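Proton-dependent oligopeptide transporter family protein (Xanthomonas campestris, PDB 6EI3) probably couples the movement of protons to the uptake of peptides across the membrane, as a member of the POT branch of the Major Facilitator Superfamily. Local coordinates at residues A[73-78]-A[121-126]. Residues are numbered along the deposited sequence; the frame is centred on the assembly and turned at random.
With 78M ((2S)-2,3-dihydroxypropyl(7Z)-pentadec-7-enoate), chain B.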
ATOM      1  N   PHE A  73     -12.199   4.525 -21.514  1.00 32.88           N
ATOM      2  CA  PHE A  73     -13.576   4.624 -21.076  1.00 32.62           C
ATOM      3  C   PHE A  73     -13.967   5.782 -20.189  1.00 34.06           C
ATOM      4  O   PHE A  73     -15.159   5.941 -19.930  1.00 33.92           O
ATOM      5  CB  PHE A  73     -13.974   3.317 -20.369  1.00 33.87           C
ATOM      6  CG  PHE A  73     -13.565   2.049 -21.085  1.00 36.48           C
ATOM      7  CD1 PHE A  73     -14.181   1.671 -22.272  1.00 40.94           C
ATOM      8  CD2 PHE A  73     -12.614   1.193 -20.532  1.00 39.57           C
ATOM      9  CE1 PHE A  73     -13.832   0.474 -22.912  1.00 42.77           C
ATOM     10  CE2 PHE A  73     -12.258   0.001 -21.179  1.00 42.47           C
ATOM     11  CZ  PHE A  73     -12.877  -0.353 -22.356  1.00 41.35           C
ATOM     12  N   GLY A  74     -13.012   6.545 -19.689  1.00 28.03           N
ATOM     13  CA  GLY A  74     -13.356   7.591 -18.737  1.00 27.84           C
ATOM     14  C   GLY A  74     -13.538   6.958 -17.363  1.00 29.56           C
ATOM     15  O   GLY A  74     -13.670   5.741 -17.244  1.00 28.64           O
ATOM     16  N   LYS A  75     -13.536   7.759 -16.329  1.00 25.99           N
ATOM     17  CA  LYS A  75     -13.585   7.297 -14.940  1.00 24.70           C
ATOM     18  C   LYS A  75     -14.915   6.698 -14.507  1.00 26.81           C
ATOM     19  O   LYS A  75     -14.903   5.686 -13.812  1.00 24.63           O
ATOM     20  CB  LYS A  75     -13.169   8.436 -14.003  1.00 26.17           C
ATOM     21  CG  LYS A  75     -11.691   8.796 -14.143  1.00 34.00           C
ATOM     22  CD  LYS A  75     -11.337  10.013 -13.318  1.00 38.62           C
ATOM     23  CE  LYS A  75     -10.226  10.766 -13.990  1.00 48.37           C
ATOM     24  NZ  LYS A  75     -10.678  12.089 -14.474  1.00 47.51           N
ATOM     25  N   TYR A  76     -16.056   7.297 -14.905  1.00 24.32           N
ATOM     26  CA  TYR A  76     -17.362   6.741 -14.519  1.00 25.30           C
ATOM     27  C   TYR A  76     -17.528   5.266 -14.908  1.00 28.95           C
ATOM     28  O   TYR A  76     -17.881   4.448 -14.052  1.00 27.27           O
ATOM     29  CB  TYR A  76     -18.557   7.555 -15.081  1.00 26.64           C
ATOM     30  CG  TYR A  76     -19.868   6.871 -14.762  1.00 28.39           C
ATOM     31  CD1 TYR A  76     -20.401   6.911 -13.474  1.00 30.79           C
ATOM     32  CD2 TYR A  76     -20.520   6.092 -15.713  1.00 29.61           C
ATOM     33  CE1 TYR A  76     -21.568   6.215 -13.150  1.00 31.55           C
ATOM     34  CE2 TYR A  76     -21.693   5.404 -15.406  1.00 30.56           C
ATOM     35  CZ  TYR A  76     -22.218   5.477 -14.124  1.00 36.71           C
ATOM     36  OH  TYR A  76     -23.356   4.789 -13.807  1.00 33.88           O
ATOM     37  N   THR A  77     -17.347   4.951 -16.206  1.00 25.64           N
ATOM     38  CA  THR A  77     -17.519   3.586 -16.739  1.00 26.15           C
ATOM     39  C   THR A  77     -16.549   2.593 -16.091  1.00 28.40           C
ATOM     40  O   THR A  77     -16.946   1.486 -15.755  1.00 26.98           O
ATOM     41  CB  THR A  77     -17.393   3.615 -18.271  1.00 32.18           C
ATOM     42  OG1 THR A  77     -18.450   4.427 -18.773  1.00 29.92           O
ATOM     43  CG2 THR A  77     -17.464   2.221 -18.914  1.00 31.63           C
ATOM     44  N   THR A  78     -15.295   2.995 -15.936  1.00 26.33           N
ATOM     45  CA  THR A  78     -14.244   2.159 -15.364  1.00 26.07           C
ATOM     46  C   THR A  78     -14.572   1.853 -13.898  1.00 27.83           C
ATOM     47  O   THR A  78     -14.504   0.687 -13.498  1.00 26.85           O
ATOM     48  CB  THR A  78     -12.879   2.817 -15.592  1.00 29.28           C
ATOM     49  OG1 THR A  78     -12.785   3.172 -16.971  1.00 28.42           O
ATOM     50  CG2 THR A  78     -11.713   1.889 -15.233  1.00 26.39           C
ATOM     51  N   VAL A 121     -11.381   7.152  -7.964  1.00 28.40           N
ATOM     52  CA  VAL A 121     -12.409   7.718  -7.090  0.50 29.06           C
ATOM     53  C   VAL A 121     -12.119   9.196  -6.751  1.00 32.99           C
ATOM     54  O   VAL A 121     -12.992  10.041  -6.966  1.00 31.53           O
ATOM     55  CB  VAL A 121     -12.680   6.824  -5.841  0.50 33.36           C
ATOM     56  CG1 VAL A 121     -11.505   6.805  -4.860  0.50 32.57           C
ATOM     57  CG2 VAL A 121     -13.987   7.195  -5.147  0.50 33.63           C
ATOM     58  N   ALA A 122     -10.893   9.506  -6.273  1.00 31.36           N
ATOM     59  CA  ALA A 122     -10.508  10.863  -5.893  1.00 32.63           C
ATOM     60  C   ALA A 122     -10.459  11.816  -7.060  1.00 36.42           C
ATOM     61  O   ALA A 122     -10.969  12.921  -6.950  1.00 37.48           O
ATOM     62  CB  ALA A 122      -9.179  10.857  -5.150  1.00 33.16           C
ATOM     63  N   SER A 123      -9.880  11.383  -8.186  1.00 32.07           N
ATOM     64  CA  SER A 123      -9.772  12.174  -9.424  1.00 31.33           C
ATOM     65  C   SER A 123     -11.168  12.491 -10.000  1.00 31.51           C
ATOM     66  O   SER A 123     -11.406  13.614 -10.437  1.00 31.05           O
ATOM     67  CB  SER A 123      -8.946  11.402 -10.451  1.00 34.00           C
ATOM     68  OG  SER A 123      -8.768  12.208 -11.602  1.00 48.03           O
ATOM     69  N   PHE A 124     -12.093  11.496  -9.995  1.00 25.80           N
ATOM     70  CA  PHE A 124     -13.475  11.694 -10.485  1.00 24.51           C
ATOM     71  C   PHE A 124     -14.222  12.667  -9.584  1.00 28.32           C
ATOM     72  O   PHE A 124     -15.070  13.416 -10.055  1.00 28.68           O
ATOM     73  CB  PHE A 124     -14.221  10.350 -10.556  1.00 24.67           C
ATOM     74  CG  PHE A 124     -15.592  10.396 -11.195  1.00 26.01           C
ATOM     75  CD1 PHE A 124     -15.737  10.672 -12.552  1.00 29.16           C
ATOM     76  CD2 PHE A 124     -16.726  10.051 -10.467  1.00 26.93           C
ATOM     77  CE1 PHE A 124     -16.998  10.671 -13.154  1.00 30.75           C
ATOM     78  CE2 PHE A 124     -17.991  10.082 -11.060  1.00 29.83           C
ATOM     79  CZ  PHE A 124     -18.114  10.361 -12.406  1.00 29.48           C
ATOM     80  N   MET A 125     -13.924  12.639  -8.275  1.00 26.38           N
ATOM     81  CA  MET A 125     -14.551  13.571  -7.325  1.00 26.59           C
ATOM     82  C   MET A 125     -14.137  15.023  -7.672  1.00 30.83           C
ATOM     83  O   MET A 125     -14.988  15.907  -7.682  1.00 32.41           O
ATOM     84  CB  MET A 125     -14.137  13.222  -5.880  1.00 27.50           C
ATOM     85  CG  MET A 125     -14.776  14.140  -4.835  1.00 31.60           C
ATOM     86  SD  MET A 125     -13.793  15.641  -4.548  1.00 36.15           S
ATOM     87  CE  MET A 125     -12.404  14.939  -3.566  1.00 31.93           C
ATOM     88  N   VAL A 126     -12.824  15.273  -7.875  1.00 29.12           N
ATOM     89  CA  VAL A 126     -12.306  16.619  -8.201  1.00 30.97           C
ATOM     90  C   VAL A 126     -12.971  17.155  -9.507  1.00 35.46           C
ATOM     91  O   VAL A 126     -13.332  18.329  -9.563  1.00 35.27           O
ATOM     92  CB  VAL A 126     -10.751  16.660  -8.256  1.00 35.08           C
ATOM     93  CG1 VAL A 126     -10.232  18.060  -8.598  1.00 35.35           C
ATOM     94  CG2 VAL A 126     -10.140  16.181  -6.945  1.00 33.99           C
TER
HETATM   95  O21 78M B 601     -20.993   3.683 -18.126  1.00 82.45           O
HETATM   96  C20 78M B 601     -21.231   2.668 -19.090  1.00 84.56           C
HETATM   97  C18 78M B 601     -21.448   1.329 -18.425  1.00 84.27           C
HETATM   98  O19 78M B 601     -21.307   0.282 -19.392  1.00 84.47           O
HETATM   99  C17 78M B 601     -22.798   1.233 -17.757  1.00 85.40           C
HETATM  100  O2  78M B 601     -22.780  -0.008 -17.012  1.00 85.15           O
HETATM  101  C1  78M B 601     -23.794  -0.242 -16.171  1.00 85.89           C
HETATM  102  O1  78M B 601     -24.661   0.557 -15.925  1.00 88.17           O
HETATM  103  C2  78M B 601     -23.709  -1.630 -15.598  1.00 83.44           C
HETATM  104  C3  78M B 601     -24.716  -1.944 -14.491  1.00 81.11           C
HETATM  105  C4  78M B 601     -24.419  -1.238 -13.172  1.00 76.80           C
HETATM  106  C5  78M B 601     -25.291  -1.696 -12.016  1.00 75.30           C
HETATM  107  C6  78M B 601     -25.252  -0.767 -10.808  1.00 72.80           C
HETATM  108  C7  78M B 601     -25.779  -1.388  -9.546  1.00 72.15           C
HETATM  109  C8  78M B 601     -27.036  -1.463  -9.121  1.00 73.78           C
HETATM  110  C9  78M B 601     -28.287  -0.962  -9.794  1.00 75.89           C
HETATM  111  C10 78M B 601     -29.548  -1.180  -8.948  1.00 76.85           C
HETATM  112  C11 78M B 601     -29.755  -0.143  -7.850  1.00 76.73           C
HETATM  113  C12 78M B 601     -30.675  -0.588  -6.721  1.00 78.17           C
HETATM  114  C13 78M B 601     -31.029   0.521  -5.733  1.00 79.16           C
HETATM  115  C15 78M B 601     -30.618  -0.334  -3.349  1.00 76.49           C
HETATM  116  C14 78M B 601     -31.640   0.047  -4.417  1.00 79.25           C
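Lys75 reaches across to helix 121-127 and lays its CE methylene only 3.1 Å from the hydroxyl OG of Ser123, yet no hydrogen bond joins the two segments. The amine NZ lies 3.5 Å from that same OG with geometry unsuited to a hydrogen bond, and its salt bridge goes instead to Asp127, just beyond the end of 121-126. The lysine chain thus passes alongside Ser123 on its way to the carboxylate, its last two torsions turned out of the extended form, with CD 3.7 Å from the backbone N of Phe124. Ser123 turns OG anti to its own nitrogen (chi1 -176°), which brings the hydroxyl next to the passing methylenes.

Next to the lysine chain the Phe124 ring fits against the start of the turn carrying Lys75 and Tyr76. Its CD1 meets Lys75 CB at 3.7 Å and its CZ meets Tyr76 CB at 3.9 Å; both methylenes approach the ring obliquely. Phe124 also touches Ile7 of helix 4-22 and packs edge-to-face with Tyr193. In this Major Facilitator fold the contact joins the long helix 62-95, at the kink where the N atoms of Lys75 and Tyr76 lack bonds to the preceding turn, to the short helix 121-127, the local axes crossing at -113°. The helix breaks its regular path at Gly74, whose phi is positive (80°), and its carbonyl O accepts a hydrogen bond from Thr78 OG1.

From CB the Tyr76 side chain leads away from helix 121-127, with Phe124 CZ still near the ring plane at its edge; the ring meets Phe186 and makes a cation-pi contact with Arg195. The glycerol hydroxyl O21 of the monoacylglycerol 78M sits at the edge of the tyrosine ring, 3.3 Å from CE2, and is hydrogen-bonded to Thr77 OG1 at 2.7 Å; Trp81 gives the lipid a further hydrogen bond.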